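Local coordinates for FMN-dependent nitronate monooxygenase (Shewanella oneidensis, PDB 5LSM), which is an FMN-dependent flavoenzyme that probably oxidises propionate 3-nitronate with molecular oxygen, a detoxifying reaction, at residues A91-E96 and W317-L322. Residues are numbered along the deposited sequence; the frame is centred on the assembly and turned at random.
Sequences APYFAE and WDFSPL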
loop_
_atom_site.group_PDB
_atom_site.type_symbol
_atom_site.label_atom_id
_atom_site.label_comp_id
_atom_site.label_asym_id
_atom_site.label_seq_id
_atom_site.Cartn_x
_atom_site.Cartn_y
_atom_site.Cartn_z
ATOM N N ALA A 91 15.274 -29.652 -0.823
ATOM C CA ALA A 91 15.930 -30.834 -0.272
ATOM C C ALA A 91 16.637 -30.586 1.087
ATOM O O ALA A 91 16.470 -31.365 2.019
ATOM C CB ALA A 91 16.896 -31.416 -1.294
ATOM N N PRO A 92 17.375 -29.471 1.216
ATOM C CA PRO A 92 18.028 -29.148 2.485
ATOM C C PRO A 92 17.104 -29.115 3.707
ATOM O O PRO A 92 17.494 -29.570 4.793
ATOM C CB PRO A 92 18.597 -27.754 2.234
ATOM C CG PRO A 92 18.855 -27.716 0.770
ATOM C CD PRO A 92 17.756 -28.525 0.149
ATOM N N TYR A 93 15.901 -28.566 3.546
ATOM C CA TYR A 93 14.940 -28.550 4.643
ATOM C C TYR A 93 14.446 -29.941 4.950
ATOM O O TYR A 93 14.303 -30.302 6.110
ATOM C CB TYR A 93 13.756 -27.637 4.347
ATOM C CG TYR A 93 14.148 -26.210 4.090
ATOM C CD1 TYR A 93 14.861 -25.476 5.042
ATOM C CD2 TYR A 93 13.837 -25.601 2.882
ATOM C CE1 TYR A 93 15.257 -24.174 4.789
ATOM C CE2 TYR A 93 14.215 -24.302 2.621
ATOM C CZ TYR A 93 14.926 -23.589 3.574
ATOM O OH TYR A 93 15.283 -22.297 3.285
ATOM N N PHE A 94 14.188 -30.728 3.915
ATOM C CA PHE A 94 13.731 -32.091 4.121
ATOM C C PHE A 94 14.760 -32.864 4.928
ATOM O O PHE A 94 14.425 -33.532 5.900
ATOM C CB PHE A 94 13.492 -32.781 2.785
ATOM C CG PHE A 94 12.371 -32.191 2.002
ATOM C CD1 PHE A 94 11.148 -31.944 2.600
ATOM C CD2 PHE A 94 12.535 -31.880 0.671
ATOM C CE1 PHE A 94 10.101 -31.418 1.871
ATOM C CE2 PHE A 94 11.495 -31.358 -0.065
ATOM C CZ PHE A 94 10.285 -31.104 0.540
ATOM N N ALA A 95 16.018 -32.709 4.551
ATOM C CA ALA A 95 17.129 -33.249 5.329
ATOM C C ALA A 95 17.144 -32.734 6.785
ATOM O O ALA A 95 17.225 -33.508 7.728
ATOM C CB ALA A 95 18.448 -32.927 4.634
ATOM N N GLU A 96 17.115 -31.421 6.958
ATOM C CA GLU A 96 17.152 -30.836 8.297
ATOM C C GLU A 96 16.070 -31.461 9.181
ATOM O O GLU A 96 16.360 -32.008 10.235
ATOM C CB GLU A 96 16.993 -29.315 8.211
ATOM C CG GLU A 96 16.774 -28.630 9.549
ATOM C CD GLU A 96 16.771 -27.123 9.441
ATOM O OE1 GLU A 96 16.897 -26.619 8.305
ATOM O OE2 GLU A 96 16.652 -26.448 10.492
ATOM N N TRP A 317 7.317 -21.483 13.790
ATOM C CA TRP A 317 6.412 -21.007 12.750
ATOM C C TRP A 317 7.117 -20.804 11.401
ATOM O O TRP A 317 6.534 -20.247 10.476
ATOM C CB TRP A 317 5.625 -19.758 13.210
ATOM C CG TRP A 317 6.411 -18.487 13.519
ATOM C CD1 TRP A 317 7.263 -17.833 12.689
ATOM C CD2 TRP A 317 6.241 -17.625 14.666
ATOM N NE1 TRP A 317 7.694 -16.659 13.272
ATOM C CE2 TRP A 317 7.067 -16.503 14.476
ATOM C CE3 TRP A 317 5.494 -17.712 15.839
ATOM C CZ2 TRP A 317 7.199 -15.496 15.429
ATOM C CZ3 TRP A 317 5.628 -16.705 16.794
ATOM C CH2 TRP A 317 6.474 -15.613 16.576
ATOM N N ASP A 318 8.294 -21.424 11.254
ATOM C CA ASP A 318 9.216 -21.161 10.133
ATOM C C ASP A 318 8.663 -21.564 8.761
ATOM O O ASP A 318 9.107 -21.044 7.747
ATOM C CB ASP A 318 10.576 -21.875 10.357
ATOM C CG ASP A 318 11.343 -21.347 11.600
ATOM O OD1 ASP A 318 10.748 -20.597 12.404
ATOM O OD2 ASP A 318 12.530 -21.718 11.791
ATOM N N PHE A 319 7.729 -22.506 8.713
ATOM C CA PHE A 319 7.213 -22.982 7.427
ATOM C C PHE A 319 5.687 -22.869 7.351
ATOM O O PHE A 319 5.032 -23.656 6.679
ATOM C CB PHE A 319 7.687 -24.424 7.163
ATOM C CG PHE A 319 9.161 -24.533 6.902
ATOM C CD1 PHE A 319 9.662 -24.401 5.618
ATOM C CD2 PHE A 319 10.054 -24.647 7.952
ATOM C CE1 PHE A 319 11.022 -24.425 5.381
ATOM C CE2 PHE A 319 11.417 -24.666 7.730
ATOM C CZ PHE A 319 11.900 -24.563 6.442
ATOM N N SER A 320 5.128 -21.872 8.033
ATOM C CA SER A 320 3.678 -21.707 8.082
ATOM C C SER A 320 3.220 -20.526 7.204
ATOM O O SER A 320 3.883 -19.495 7.157
ATOM C CB SER A 320 3.221 -21.494 9.520
ATOM O OG SER A 320 3.468 -22.638 10.318
ATOM N N PRO A 321 2.080 -20.680 6.511
ATOM C CA PRO A 321 1.396 -19.543 5.913
ATOM C C PRO A 321 0.648 -18.717 6.970
ATOM O O PRO A 321 -0.454 -19.068 7.386
ATOM C CB PRO A 321 0.421 -20.205 4.940
ATOM C CG PRO A 321 0.075 -21.488 5.603
ATOM C CD PRO A 321 1.362 -21.942 6.258
ATOM N N LEU A 322 1.271 -17.634 7.415
ATOM C CA LEU A 322 0.765 -16.864 8.523
ATOM C C LEU A 322 0.034 -15.655 7.959
ATOM O O LEU A 322 0.506 -14.534 8.038
ATOM C CB LEU A 322 1.930 -16.420 9.400
ATOM C CG LEU A 322 2.762 -17.499 10.089
ATOM C CD1 LEU A 322 4.034 -16.879 10.642
ATOM C CD2 LEU A 322 1.955 -18.127 11.214
#
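Tyr-93 and Phe-319 make the whole of this contact, an edge-to-face (T-shaped) aromatic pair with ring centroids 4.9 Å apart and planes at 70°. Phe-319 supplies the edge: its far corner, CZ with neighbouring CE1, is directed at one face of the Tyr-93 ring. The approach is not centred. Phe-319 CZ lies 3.4 Å from Tyr-93 CD1 and 3.6 Å from Tyr-93 CG, and Phe-319 CE1 is 3.8 Å from Tyr-93 CG, so the edge sits over the inner half of the tyrosine ring, nearer CG than the hydroxyl end. Both side chains leave their backbones toward the opposing segment; in Tyr-93 CG is anti to the carbonyl carbon (chi1 -59°), which carries the ring toward the loop, and chi2 of -58° turns one of its faces to the phenyl edge. The nearest CA atoms, those of these same two residues, remain 9.9 Å apart; the rings alone bridge the gap, burying a modest 97 Å² in total.

No hydrogen bond crosses between the segments. The polar end of Tyr-93 is satisfied by a hydrogen bond between its OH and Glu-286 OE1, which gives the ring a second point of attachment. A leucine in place of Tyr-93 would probably cost Phe-319 the flat face its edge rests on and leave Glu-286 without its hydroxyl partner.

Two more rings extend the pair into an aromatic cluster: Phe-319 also meets Phe-283, on helix 282-287, and Phe-97. The contact thus joins helix 91-97 to the loop following helix 301-313, a buried junction away from the FMN site of this TIM-barrel-related enzyme. Helix 301-313 touches both side chains, through Leu-307 and Ala-311, while helix 282-287 packs against Tyr-93 through Arg-282 and Met-287.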